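PDB 5EDF: FrpC operon protein from Neisseria meningitidis, which is of unknown molecular function but binds the RTX protein FrpC, is iron-regulated and is putatively involved in adhesion. Local coordinates for residues Tyr153-Glu158 with Gln214-Val219; Ile163-Asn168 with Gln206-Tyr211; Gln72-Glu77 with Tyr194-Glu199; Gln24-Val29 with Ile103-Cys108. One frame throughout, in Å; residues are numbered along the deposited sequence. Where two conformers were deposited one is given.

Interaction 1: Tyr153-Glu158 with Gln214-Val219; sequences YIKKGE and QVEQLV
Lys155 and Glu216 form a salt bridge between the large antiparallel sheet and the long helix 205-224 that packs on it. Lys155 sits at the end of strand 150-155. Glu216 lies on the helix, and the two side chains meet from opposite directions.

The contact is one charged hydrogen bond. Lys155 NZ donates to Glu216 OE2 at 2.9 Å, and OE2 accepts through its syn lone pair, on the side of OE1. The second oxygen, Glu216 OE1, stays 4.1 Å from Lys155 NZ, which makes the grip one-sided. Lys155 NZ also donates to the backbone oxygen of Asn159, its stronger partner, in the loop just beyond the strand. The ammonium group therefore ties that loop to the helix as well.

Chain shape explains the reach. The Lys155 chain runs extended through CE, and the bend at chi4 (-98°) turns NZ toward the carboxylate. Glu216 is buried, and the lysine charge probably stabilises its carboxylate. Lys155 CE accompanies the bond, 3.6 Å from Glu216 OE2.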
loop_
_atom_site.group_PDB
_atom_site.type_symbol
_atom_site.label_atom_id
_atom_site.label_comp_id
_atom_site.label_asym_id
_atom_site.label_seq_id
_atom_site.Cartn_x
_atom_site.Cartn_y
_atom_site.Cartn_z
ATOM N N TYR A 153 10.533 -9.903 -3.990
ATOM C CA TYR A 153 10.768 -9.174 -5.213
ATOM C C TYR A 153 11.387 -7.840 -4.844
ATOM O O TYR A 153 10.747 -7.026 -4.175
ATOM C CB TYR A 153 9.498 -9.037 -6.027
ATOM C CG TYR A 153 8.792 -10.368 -6.235
ATOM C CD1 TYR A 153 9.258 -11.276 -7.155
ATOM C CD2 TYR A 153 7.672 -10.714 -5.507
ATOM C CE1 TYR A 153 8.635 -12.524 -7.329
ATOM C CE2 TYR A 153 7.049 -11.928 -5.676
ATOM C CZ TYR A 153 7.531 -12.829 -6.599
ATOM O OH TYR A 153 6.883 -14.036 -6.791
ATOM N N ILE A 154 12.603 -7.578 -5.290
ATOM C CA ILE A 154 13.388 -6.429 -4.874
ATOM C C ILE A 154 13.729 -5.567 -6.076
ATOM O O ILE A 154 14.342 -6.035 -7.024
ATOM C CB ILE A 154 14.692 -6.862 -4.158
ATOM C CG1 ILE A 154 14.351 -7.712 -2.949
ATOM C CG2 ILE A 154 15.526 -5.649 -3.785
ATOM C CD1 ILE A 154 15.530 -8.209 -2.162
ATOM N N LYS A 155 13.376 -4.291 -6.016
ATOM C CA LYS A 155 13.693 -3.279 -7.025
ATOM C C LYS A 155 14.735 -2.329 -6.446
ATOM O O LYS A 155 14.605 -1.939 -5.317
ATOM C CB LYS A 155 12.376 -2.512 -7.326
ATOM C CG LYS A 155 12.393 -1.305 -8.275
ATOM C CD LYS A 155 10.978 -0.676 -8.269
ATOM C CE LYS A 155 10.755 0.338 -9.342
ATOM N NZ LYS A 155 10.959 1.646 -8.771
ATOM N N LYS A 156 15.749 -1.898 -7.206
ATOM C CA LYS A 156 16.691 -0.843 -6.730
ATOM C C LYS A 156 16.402 0.491 -7.443
ATOM O O LYS A 156 15.267 0.915 -7.423
ATOM C CB LYS A 156 18.146 -1.288 -6.871
ATOM C CG LYS A 156 18.495 -2.447 -5.971
ATOM C CD LYS A 156 19.840 -3.017 -6.380
ATOM C CE LYS A 156 20.318 -4.108 -5.457
ATOM N NZ LYS A 156 21.772 -4.384 -5.649
ATOM N N GLY A 157 17.377 1.170 -8.052
ATOM C CA GLY A 157 17.096 2.435 -8.742
ATOM C C GLY A 157 16.742 3.588 -7.825
ATOM O O GLY A 157 17.000 3.543 -6.621
ATOM N N GLU A 158 16.088 4.589 -8.395
ATOM C CA GLU A 158 15.815 5.841 -7.689
ATOM C C GLU A 158 14.780 5.643 -6.579
ATOM O O GLU A 158 14.806 6.346 -5.555
ATOM C CB GLU A 158 15.303 6.898 -8.675
ATOM C CG GLU A 158 15.886 8.295 -8.439
ATOM C CD GLU A 158 17.414 8.322 -8.514
ATOM O OE1 GLU A 158 17.983 7.741 -9.467
ATOM O OE2 GLU A 158 18.049 8.925 -7.619
ATOM N N GLN A 214 1.152 0.847 -9.487
ATOM C CA GLN A 214 0.022 1.743 -9.289
ATOM C C GLN A 214 0.232 2.656 -8.075
ATOM O O GLN A 214 -0.070 3.823 -8.128
ATOM C CB GLN A 214 -1.275 0.949 -9.170
ATOM C CG GLN A 214 -1.627 0.227 -10.482
ATOM C CD GLN A 214 -2.648 -0.860 -10.267
ATOM O OE1 GLN A 214 -3.468 -0.777 -9.354
ATOM N NE2 GLN A 214 -2.599 -1.894 -11.088
ATOM N N VAL A 215 0.813 2.120 -7.000
ATOM C CA VAL A 215 1.102 2.906 -5.801
ATOM C C VAL A 215 2.138 3.981 -6.128
ATOM O O VAL A 215 1.984 5.125 -5.711
ATOM C CB VAL A 215 1.563 2.028 -4.645
ATOM C CG1 VAL A 215 2.032 2.889 -3.493
ATOM C CG2 VAL A 215 0.445 1.119 -4.214
ATOM N N GLU A 216 3.180 3.641 -6.879
ATOM C CA GLU A 216 4.221 4.607 -7.236
ATOM C C GLU A 216 3.601 5.749 -8.042
ATOM O O GLU A 216 3.860 6.910 -7.773
ATOM C CB GLU A 216 5.295 3.929 -8.081
ATOM C CG GLU A 216 6.103 2.915 -7.365
ATOM C CD GLU A 216 7.174 2.304 -8.232
ATOM O OE1 GLU A 216 6.860 1.529 -9.174
ATOM O OE2 GLU A 216 8.344 2.598 -7.933
ATOM N N GLN A 217 2.764 5.426 -9.017
ATOM C CA GLN A 217 2.107 6.445 -9.827
ATOM C C GLN A 217 1.208 7.334 -8.952
ATOM O O GLN A 217 1.184 8.576 -9.100
ATOM C CB GLN A 217 1.333 5.784 -10.973
ATOM C CG GLN A 217 0.604 6.721 -11.918
ATOM C CD GLN A 217 -0.279 5.938 -12.887
ATOM O OE1 GLN A 217 -1.241 5.267 -12.478
ATOM N NE2 GLN A 217 0.066 5.992 -14.165
ATOM N N LEU A 218 0.492 6.699 -8.031
ATOM C CA LEU A 218 -0.434 7.410 -7.149
ATOM C C LEU A 218 0.311 8.412 -6.254
ATOM O O LEU A 218 -0.026 9.592 -6.167
ATOM C CB LEU A 218 -1.240 6.391 -6.333
ATOM C CG LEU A 218 -2.282 6.948 -5.382
ATOM C CD1 LEU A 218 -3.324 7.791 -6.132
ATOM C CD2 LEU A 218 -2.923 5.793 -4.644
ATOM N N VAL A 219 1.353 7.949 -5.589
ATOM C CA VAL A 219 2.111 8.816 -4.661
ATOM C C VAL A 219 2.749 9.948 -5.472
ATOM O O VAL A 219 2.720 11.105 -5.068
ATOM C CB VAL A 219 3.142 7.983 -3.869
ATOM C CG1 VAL A 219 4.152 8.889 -3.137
ATOM C CG2 VAL A 219 2.422 7.013 -2.919
#

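Interaction 2: Ile163-Asn168 with Gln206-Tyr211; sequences ITHRNN and QELVGY
Ile163 and Leu208 are the closest backbone pair, their CA atoms 7.6 Å apart, where strand 163-167 and helix segment 206-211 run roughly antiparallel at 144° with axes 10.0 Å apart. No hydrogen bond joins the two segments. The contact is buried and apolar.

On the helix side Leu208 carries most of it. Its CD1 methyl lies over one face of the His165 ring, 4.1 Å from the centroid and 24° off the ring normal, a CH-pi contact. The methyl is displaced toward the CG side, 3.8 Å from His165 CG. The His165 ring is held from both nitrogens: ND1 pairs with Thr180 OG1 and NE2 with the backbone N of Leu203. These bonds fix the ring rotation and satisfy its polar atoms inside the core.

Ile163 uses two branches. Its CG2, anti to the backbone N, meets Leu208 CB at 4.1 Å. Its CD1 reaches on to Val209 CG2 at 4.2 Å and also rests near the helix backbone, 3.9 Å from Leu208 O. Thr180 on adjacent strand 178-186 touches Ile163 and Leu208, and Tyr133, two strands away, touches Ile163 and Val209. This is a helix packed on one face of an antiparallel sheet.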
loop_
_atom_site.group_PDB
_atom_site.type_symbol
_atom_site.label_atom_id
_atom_site.label_comp_id
_atom_site.label_asym_id
_atom_site.label_seq_id
_atom_site.Cartn_x
_atom_site.Cartn_y
_atom_site.Cartn_z
ATOM N N ILE A 163 9.090 -6.327 -1.906
ATOM C CA ILE A 163 7.786 -6.940 -1.818
ATOM C C ILE A 163 8.023 -8.355 -1.283
ATOM O O ILE A 163 8.820 -9.115 -1.825
ATOM C CB ILE A 163 7.124 -7.038 -3.196
ATOM C CG1 ILE A 163 6.975 -5.670 -3.852
ATOM C CG2 ILE A 163 5.757 -7.789 -3.053
ATOM C CD1 ILE A 163 6.444 -5.711 -5.331
ATOM N N THR A 164 7.374 -8.707 -0.170
ATOM C CA THR A 164 7.508 -10.044 0.449
ATOM C C THR A 164 6.151 -10.702 0.482
ATOM O O THR A 164 5.181 -10.130 0.936
ATOM C CB THR A 164 8.070 -9.959 1.861
ATOM O OG1 THR A 164 9.242 -9.147 1.889
ATOM C CG2 THR A 164 8.415 -11.355 2.426
ATOM N N HIS A 165 6.056 -11.898 -0.067
ATOM C CA HIS A 165 4.778 -12.627 -0.196
ATOM C C HIS A 165 4.976 -13.990 0.422
ATOM O O HIS A 165 5.887 -14.711 0.020
ATOM C CB HIS A 165 4.447 -12.740 -1.690
ATOM C CG HIS A 165 3.088 -13.287 -1.999
ATOM N ND1 HIS A 165 1.918 -12.675 -1.587
ATOM C CD2 HIS A 165 2.709 -14.367 -2.724
ATOM C CE1 HIS A 165 0.885 -13.376 -2.022
ATOM N NE2 HIS A 165 1.335 -14.383 -2.755
ATOM N N ARG A 166 4.185 -14.353 1.424
ATOM C CA ARG A 166 4.454 -15.544 2.214
ATOM C C ARG A 166 3.200 -16.333 2.553
ATOM O O ARG A 166 2.113 -15.774 2.737
ATOM C CB ARG A 166 5.173 -15.161 3.504
ATOM C CG ARG A 166 4.477 -14.073 4.288
ATOM C CD ARG A 166 5.087 -13.820 5.653
ATOM N NE ARG A 166 6.553 -13.791 5.688
ATOM C CZ ARG A 166 7.292 -12.683 5.675
ATOM N NH1 ARG A 166 6.728 -11.482 5.605
ATOM N NH2 ARG A 166 8.612 -12.781 5.749
ATOM N N ASN A 167 3.354 -17.644 2.672
ATOM C CA ASN A 167 2.263 -18.486 3.125
ATOM C C ASN A 167 2.273 -18.511 4.650
ATOM O O ASN A 167 3.285 -18.812 5.264
ATOM C CB ASN A 167 2.386 -19.915 2.594
ATOM C CG ASN A 167 1.091 -20.713 2.750
ATOM O OD1 ASN A 167 0.128 -20.256 3.365
ATOM N ND2 ASN A 167 1.075 -21.934 2.195
ATOM N N ASN A 168 1.144 -18.184 5.263
ATOM C CA ASN A 168 1.026 -18.130 6.715
ATOM C C ASN A 168 0.500 -19.417 7.324
ATOM O O ASN A 168 0.436 -19.550 8.541
ATOM C CB ASN A 168 0.117 -16.980 7.118
ATOM C CG ASN A 168 0.719 -15.665 6.767
ATOM O OD1 ASN A 168 1.710 -15.265 7.363
ATOM N ND2 ASN A 168 0.183 -15.022 5.746
ATOM N N GLN A 206 3.347 -10.614 -11.269
ATOM C CA GLN A 206 2.691 -9.597 -12.073
ATOM C C GLN A 206 1.619 -8.868 -11.271
ATOM O O GLN A 206 1.476 -7.644 -11.373
ATOM C CB GLN A 206 2.120 -10.181 -13.366
ATOM C CG GLN A 206 3.175 -10.687 -14.362
ATOM C CD GLN A 206 3.594 -12.143 -14.165
ATOM O OE1 GLN A 206 3.318 -12.775 -13.136
ATOM N NE2 GLN A 206 4.279 -12.678 -15.164
ATOM N N GLU A 207 0.844 -9.608 -10.476
ATOM C CA GLU A 207 -0.159 -8.980 -9.603
ATOM C C GLU A 207 0.494 -8.077 -8.565
ATOM O O GLU A 207 0.045 -6.956 -8.349
ATOM C CB GLU A 207 -0.988 -10.039 -8.888
ATOM C CG GLU A 207 -1.944 -10.775 -9.819
ATOM C CD GLU A 207 -2.667 -11.909 -9.126
ATOM O OE1 GLU A 207 -2.007 -12.923 -8.772
ATOM O OE2 GLU A 207 -3.916 -11.829 -8.994
ATOM N N LEU A 208 1.572 -8.553 -7.956
ATOM C CA LEU A 208 2.241 -7.812 -6.879
ATOM C C LEU A 208 2.992 -6.576 -7.385
ATOM O O LEU A 208 2.817 -5.478 -6.871
ATOM C CB LEU A 208 3.170 -8.760 -6.123
ATOM C CG LEU A 208 2.519 -9.944 -5.426
ATOM C CD1 LEU A 208 3.552 -11.005 -5.005
ATOM C CD2 LEU A 208 1.791 -9.432 -4.204
ATOM N N VAL A 209 3.821 -6.750 -8.422
ATOM C CA VAL A 209 4.493 -5.606 -9.053
ATOM C C VAL A 209 3.494 -4.635 -9.653
ATOM O O VAL A 209 3.655 -3.413 -9.531
ATOM C CB VAL A 209 5.564 -6.061 -10.106
ATOM C CG1 VAL A 209 6.115 -4.850 -10.866
ATOM C CG2 VAL A 209 6.702 -6.766 -9.387
ATOM N N GLY A 210 2.434 -5.136 -10.277
ATOM C CA GLY A 210 1.413 -4.264 -10.830
ATOM C C GLY A 210 0.828 -3.344 -9.779
ATOM O O GLY A 210 0.617 -2.154 -10.029
ATOM N N TYR A 211 0.521 -3.897 -8.620
ATOM C CA TYR A 211 -0.030 -3.099 -7.515
ATOM C C TYR A 211 0.978 -2.025 -7.150
ATOM O O TYR A 211 0.596 -0.842 -7.017
ATOM C CB TYR A 211 -0.368 -4.039 -6.352
ATOM C CG TYR A 211 -1.164 -3.416 -5.209
ATOM C CD1 TYR A 211 -2.407 -3.889 -4.882
ATOM C CD2 TYR A 211 -0.639 -2.363 -4.466
ATOM C CE1 TYR A 211 -3.130 -3.346 -3.831
ATOM C CE2 TYR A 211 -1.360 -1.811 -3.433
ATOM C CZ TYR A 211 -2.611 -2.294 -3.112
ATOM O OH TYR A 211 -3.279 -1.677 -2.050
#

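Interaction 3: Gln72-Glu77 with Tyr194-Glu199; sequences QGWVLE and YPFIRE
Trp74 and Phe196 make a T-shaped (edge-to-face) aromatic pair. It joins edge strand 73-77 of the large antiparallel sheet to the loop between strand 189-193 and helix 205-224. Trp74 CB points toward that loop. With CG beside the backbone N and anti to the carbonyl carbon (chi1 -64°), the indole turns one face to Phe196.

CG and CD1 meet both Phe196 CE1 and CZ. CD2 is the closest point, 3.6 Å from Phe196 CE1. CE2 follows at 3.7 Å from the same atom. The five-membered ring and the phenyl ring have centroids 4.8 Å apart and planes at 74°. NE1 passes Phe196 CE1, but its polar partner is Glu207 OE2 on the helix. That bond satisfies the indole N-H and anchors the ring in rotation.

Farther out, the six-membered ring reaches Glu199. Phe196 to Glu199 form a type I beta turn, closed by the bond from Glu199 N to Phe196 O at 3.0 Å. The turn brings both side chains to the same indole. The Glu199 carboxylate plane lies 62° from the indole plane. OE2 is hydrogen-bonded to Tyr67 OH and OE1 to Gln201 NE2. At the tip of the indole, Trp74 CH2 lies 3.7 Å from Glu199 OE1.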
loop_
_atom_site.group_PDB
_atom_site.type_symbol
_atom_site.label_atom_id
_atom_site.label_comp_id
_atom_site.label_asym_id
_atom_site.label_seq_id
_atom_site.Cartn_x
_atom_site.Cartn_y
_atom_site.Cartn_z
ATOM N N GLN A 72 -8.258 -5.856 -17.107
ATOM C CA GLN A 72 -6.937 -5.304 -17.319
ATOM C C GLN A 72 -6.078 -5.357 -16.045
ATOM O O GLN A 72 -5.121 -4.586 -15.915
ATOM C CB GLN A 72 -7.093 -3.861 -17.784
ATOM C CG GLN A 72 -8.088 -3.700 -18.939
ATOM C CD GLN A 72 -7.438 -3.919 -20.272
ATOM O OE1 GLN A 72 -6.355 -3.387 -20.531
ATOM N NE2 GLN A 72 -8.083 -4.705 -21.135
ATOM N N GLY A 73 -6.436 -6.244 -15.111
ATOM C CA GLY A 73 -5.635 -6.511 -13.904
ATOM C C GLY A 73 -6.376 -6.305 -12.588
ATOM O O GLY A 73 -7.525 -6.720 -12.434
ATOM N N TRP A 74 -5.664 -5.776 -11.599
ATOM C CA TRP A 74 -6.263 -5.173 -10.416
ATOM C C TRP A 74 -6.084 -3.663 -10.529
ATOM O O TRP A 74 -5.084 -3.190 -11.090
ATOM C CB TRP A 74 -5.548 -5.617 -9.153
ATOM C CG TRP A 74 -5.637 -7.087 -8.831
ATOM C CD1 TRP A 74 -4.758 -8.067 -9.183
ATOM C CD2 TRP A 74 -6.635 -7.716 -8.019
ATOM N NE1 TRP A 74 -5.161 -9.275 -8.660
ATOM C CE2 TRP A 74 -6.313 -9.092 -7.951
ATOM C CE3 TRP A 74 -7.771 -7.260 -7.349
ATOM C CZ2 TRP A 74 -7.088 -10.006 -7.233
ATOM C CZ3 TRP A 74 -8.527 -8.164 -6.651
ATOM C CH2 TRP A 74 -8.182 -9.521 -6.585
ATOM N N VAL A 75 -7.024 -2.903 -9.972
ATOM C CA VAL A 75 -6.910 -1.447 -9.906
ATOM C C VAL A 75 -7.188 -0.955 -8.503
ATOM O O VAL A 75 -7.829 -1.657 -7.722
ATOM C CB VAL A 75 -7.837 -0.714 -10.917
ATOM C CG1 VAL A 75 -7.465 -1.113 -12.322
ATOM C CG2 VAL A 75 -9.303 -0.984 -10.603
ATOM N N LEU A 76 -6.700 0.245 -8.207
ATOM C CA LEU A 76 -6.915 0.917 -6.930
ATOM C C LEU A 76 -7.843 2.089 -7.123
ATOM O O LEU A 76 -7.705 2.859 -8.083
ATOM C CB LEU A 76 -5.603 1.447 -6.350
ATOM C CG LEU A 76 -4.465 0.447 -6.263
ATOM C CD1 LEU A 76 -3.210 1.147 -5.724
ATOM C CD2 LEU A 76 -4.836 -0.829 -5.485
ATOM N N GLU A 77 -8.736 2.272 -6.157
ATOM C CA GLU A 77 -9.719 3.356 -6.225
ATOM C C GLU A 77 -9.824 4.116 -4.924
ATOM O O GLU A 77 -9.773 3.510 -3.864
ATOM C CB GLU A 77 -11.113 2.803 -6.552
ATOM C CG GLU A 77 -11.166 2.107 -7.879
ATOM C CD GLU A 77 -12.536 1.613 -8.291
ATOM O OE1 GLU A 77 -13.445 1.501 -7.446
ATOM O OE2 GLU A 77 -12.700 1.316 -9.500
ATOM N N TYR A 194 0.541 -3.148 3.470
ATOM C CA TYR A 194 0.124 -4.538 3.338
ATOM C C TYR A 194 -1.006 -4.568 2.308
ATOM O O TYR A 194 -2.160 -4.249 2.634
ATOM C CB TYR A 194 -0.363 -5.098 4.675
ATOM C CG TYR A 194 0.666 -5.189 5.758
ATOM C CD1 TYR A 194 1.696 -6.087 5.702
ATOM C CD2 TYR A 194 0.604 -4.362 6.893
ATOM C CE1 TYR A 194 2.666 -6.166 6.686
ATOM C CE2 TYR A 194 1.561 -4.437 7.898
ATOM C CZ TYR A 194 2.589 -5.336 7.804
ATOM O OH TYR A 194 3.551 -5.426 8.814
ATOM N N PRO A 195 -0.684 -4.863 1.049
ATOM C CA PRO A 195 -1.716 -4.870 0.031
ATOM C C PRO A 195 -2.521 -6.161 -0.031
ATOM O O PRO A 195 -2.125 -7.187 0.536
ATOM C CB PRO A 195 -0.920 -4.734 -1.260
ATOM C CG PRO A 195 0.320 -5.509 -0.951
ATOM C CD PRO A 195 0.629 -5.223 0.493
ATOM N N PHE A 196 -3.611 -6.129 -0.789
ATOM C CA PHE A 196 -4.398 -7.329 -1.023
ATOM C C PHE A 196 -4.827 -8.000 0.290
ATOM O O PHE A 196 -4.778 -9.230 0.420
ATOM C CB PHE A 196 -3.604 -8.321 -1.888
ATOM C CG PHE A 196 -3.299 -7.872 -3.283
ATOM C CD1 PHE A 196 -4.304 -7.797 -4.215
ATOM C CD2 PHE A 196 -1.972 -7.638 -3.702
ATOM C CE1 PHE A 196 -4.030 -7.495 -5.537
ATOM C CE2 PHE A 196 -1.705 -7.323 -5.024
ATOM C CZ PHE A 196 -2.716 -7.258 -5.923
ATOM N N ILE A 197 -5.250 -7.203 1.273
ATOM C CA ILE A 197 -5.404 -7.738 2.642
ATOM C C ILE A 197 -6.441 -8.847 2.775
ATOM O O ILE A 197 -6.333 -9.674 3.687
ATOM C CB ILE A 197 -5.741 -6.658 3.701
ATOM C CG1 ILE A 197 -6.985 -5.848 3.325
ATOM C CG2 ILE A 197 -4.574 -5.750 3.905
ATOM C CD1 ILE A 197 -7.634 -5.169 4.516
ATOM N N ARG A 198 -7.440 -8.878 1.898
ATOM C CA ARG A 198 -8.444 -9.949 1.966
ATOM C C ARG A 198 -8.135 -11.158 1.079
ATOM O O ARG A 198 -8.883 -12.149 1.089
ATOM C CB ARG A 198 -9.834 -9.436 1.595
ATOM C CG ARG A 198 -10.324 -8.282 2.491
ATOM C CD ARG A 198 -10.890 -8.744 3.818
ATOM N NE ARG A 198 -9.867 -9.134 4.782
ATOM C CZ ARG A 198 -9.329 -8.336 5.708
ATOM N NH1 ARG A 198 -9.695 -7.062 5.808
ATOM N NH2 ARG A 198 -8.399 -8.817 6.537
ATOM N N GLU A 199 -7.071 -11.113 0.307
ATOM C CA GLU A 199 -6.752 -12.239 -0.555
ATOM C C GLU A 199 -5.930 -13.305 0.179
ATOM O O GLU A 199 -4.874 -13.012 0.751
ATOM C CB GLU A 199 -5.958 -11.756 -1.777
ATOM C CG GLU A 199 -6.573 -10.579 -2.534
ATOM C CD GLU A 199 -8.043 -10.785 -2.835
ATOM O OE1 GLU A 199 -8.359 -11.710 -3.645
ATOM O OE2 GLU A 199 -8.912 -10.107 -2.224
#

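Interaction 4: Gln24-Val29 with Ile103-Cys108; sequences QGTKMV and IRKDAC
One water bridges Thr26 and Lys105 and links three polar groups. It donates to Gln24 O at 2.7 Å and lies 2.7 Å from Thr26 OG1. It accepts from Lys105 NZ at 3.2 Å. No direct hydrogen bond joins the segments, so the water is their polar link.

The Lys105 side chain leads up to it past Thr26. It leaves the backbone extended, then bends at chi3 (73°) and again at chi4 (86°). The bends lay its methylenes obliquely against the threonine, with CD 3.4 Å from Thr26 OG1 and 3.6 Å from Thr26 CB. Phe189 of strand 189-193 touches both residues.

Deeper in, the contact is apolar. Met28, introduced as selenomethionine, places SE and CE each 4.1 Å from Ile103 CG2. Val219, Phe222 and Val223 of helix 205-224 also touch Met28. The two strands belong to different sheets, 26-31 to a small mixed sheet and 98-105 to the large antiparallel one.

The chemistry is thus graded, with a buried apolar pair inside and a water-mediated polar contact nearer the surface. The lysine charge reaches the carbonyl of Gln24 only through the water, which is probably a softer tie than a direct bond would be.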
loop_
_atom_site.group_PDB
_atom_site.type_symbol
_atom_site.label_atom_id
_atom_site.label_comp_id
_atom_site.label_asym_id
_atom_site.label_seq_id
_atom_site.Cartn_x
_atom_site.Cartn_y
_atom_site.Cartn_z
ATOM N N GLN A 24 7.276 18.913 7.057
ATOM C CA GLN A 24 8.387 19.838 7.294
ATOM C C GLN A 24 8.750 20.642 6.047
ATOM O O GLN A 24 9.930 20.744 5.689
ATOM C CB GLN A 24 9.600 19.105 7.861
ATOM C CG GLN A 24 9.298 18.220 9.053
ATOM C CD GLN A 24 9.021 18.979 10.337
ATOM O OE1 GLN A 24 9.359 20.160 10.478
ATOM N NE2 GLN A 24 8.396 18.295 11.288
ATOM N N GLY A 25 7.749 21.242 5.407
ATOM C CA GLY A 25 7.972 22.070 4.240
ATOM C C GLY A 25 7.618 21.454 2.897
ATOM O O GLY A 25 7.379 22.160 1.933
ATOM N N THR A 26 7.578 20.112 2.825
ATOM C CA THR A 26 7.297 19.433 1.578
ATOM C C THR A 26 5.781 19.156 1.477
ATOM O O THR A 26 5.209 18.486 2.340
ATOM C CB THR A 26 8.040 18.108 1.535
ATOM O OG1 THR A 26 9.467 18.369 1.555
ATOM C CG2 THR A 26 7.705 17.362 0.273
ATOM N N LYS A 27 5.151 19.725 0.466
ATOM C CA LYS A 27 3.707 19.615 0.293
ATOM C C LYS A 27 3.277 18.342 -0.453
ATOM O O LYS A 27 3.999 17.822 -1.348
ATOM C CB LYS A 27 3.134 20.832 -0.441
ATOM C CG LYS A 27 3.420 22.171 0.228
ATOM C CD LYS A 27 2.684 22.317 1.543
ATOM C CE LYS A 27 2.820 23.727 2.090
ATOM N NZ LYS A 27 4.217 24.027 2.491
HETATM N N MSE A 28 2.097 17.842 -0.093
HETATM C CA MSE A 28 1.466 16.769 -0.799
HETATM C C MSE A 28 0.012 17.136 -0.896
HETATM O O MSE A 28 -0.589 17.536 0.119
HETATM C CB MSE A 28 1.591 15.491 0.002
HETATM C CG MSE A 28 1.280 14.268 -0.748
HETATM SE SE MSE A 28 2.036 12.629 0.042
HETATM C CE MSE A 28 3.591 12.288 -1.086
ATOM N N VAL A 29 -0.570 17.001 -2.076
ATOM C CA VAL A 29 -1.962 17.405 -2.317
ATOM C C VAL A 29 -2.725 16.146 -2.737
ATOM O O VAL A 29 -2.403 15.562 -3.764
ATOM C CB VAL A 29 -2.080 18.510 -3.384
ATOM C CG1 VAL A 29 -3.544 18.826 -3.658
ATOM C CG2 VAL A 29 -1.349 19.747 -2.902
ATOM N N ILE A 103 2.470 6.817 4.376
ATOM C CA ILE A 103 3.423 7.692 3.703
ATOM C C ILE A 103 4.104 8.573 4.736
ATOM O O ILE A 103 3.424 9.256 5.514
ATOM C CB ILE A 103 2.728 8.578 2.669
ATOM C CG1 ILE A 103 1.961 7.741 1.667
ATOM C CG2 ILE A 103 3.756 9.490 1.953
ATOM C CD1 ILE A 103 1.009 8.528 0.761
ATOM N N ARG A 104 5.433 8.586 4.720
ATOM C CA ARG A 104 6.261 9.458 5.572
ATOM C C ARG A 104 7.333 10.082 4.723
ATOM O O ARG A 104 7.629 9.606 3.636
ATOM C CB ARG A 104 6.950 8.679 6.699
ATOM C CG ARG A 104 5.983 8.032 7.617
ATOM C CD ARG A 104 6.712 7.320 8.754
ATOM N NE ARG A 104 7.182 8.326 9.682
ATOM C CZ ARG A 104 6.650 8.608 10.879
ATOM N NH1 ARG A 104 5.655 7.904 11.390
ATOM N NH2 ARG A 104 7.161 9.594 11.574
ATOM N N LYS A 105 7.947 11.166 5.211
ATOM C CA LYS A 105 9.083 11.730 4.510
ATOM C C LYS A 105 10.357 11.487 5.297
ATOM O O LYS A 105 10.635 12.188 6.245
ATOM C CB LYS A 105 8.858 13.206 4.222
ATOM C CG LYS A 105 9.889 13.791 3.235
ATOM C CD LYS A 105 9.743 15.258 3.001
ATOM C CE LYS A 105 10.208 16.044 4.180
ATOM N NZ LYS A 105 11.686 16.268 4.086
ATOM N N ASP A 106 11.143 10.542 4.823
ATOM C CA ASP A 106 12.381 10.113 5.479
ATOM C C ASP A 106 13.346 9.598 4.451
ATOM O O ASP A 106 12.935 9.106 3.419
ATOM C CB ASP A 106 12.090 8.980 6.443
ATOM C CG ASP A 106 11.388 9.437 7.698
ATOM O OD1 ASP A 106 11.875 10.422 8.295
ATOM O OD2 ASP A 106 10.388 8.804 8.117
ATOM N N ALA A 107 14.638 9.680 4.755
ATOM C CA ALA A 107 15.632 9.047 3.927
ATOM C C ALA A 107 15.347 7.550 3.878
ATOM O O ALA A 107 14.956 6.954 4.873
ATOM C CB ALA A 107 17.058 9.339 4.478
ATOM N N CYS A 108 15.559 6.978 2.701
ATOM C CA CYS A 108 15.347 5.560 2.473
ATOM C C CYS A 108 16.322 4.761 3.309
ATOM O O CYS A 108 17.484 5.166 3.471
ATOM C CB CYS A 108 15.548 5.235 1.010
ATOM S SG CYS A 108 14.905 3.614 0.602
HETATM O O HOH W 1 10.940 19.300 3.635
#

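How the interactions relate
Interactions 1, 2 and 3 gather around helix 205-224 and the large antiparallel sheet. Interactions 1 and 2 set the helix against adjacent strands 150-155 and 161-167, with centres about 13 Å apart. Interaction 3 brings in edge strand 73-77, centre to centre about 10 Å from interaction 2. Gln214 and Glu207 bond to Trp74, so the helix connects all three. Interaction 4 adds the small mixed sheet, its centre about 25 Å from those of interactions 2 and 3, and touches interaction 1 through Val219. It closes before interactions 1 and 2 begin; interaction 2 falls between the segments of interaction 1, and interaction 3 alternates with all three. Together they tie sequence-distant parts to the large sheet that all four reach.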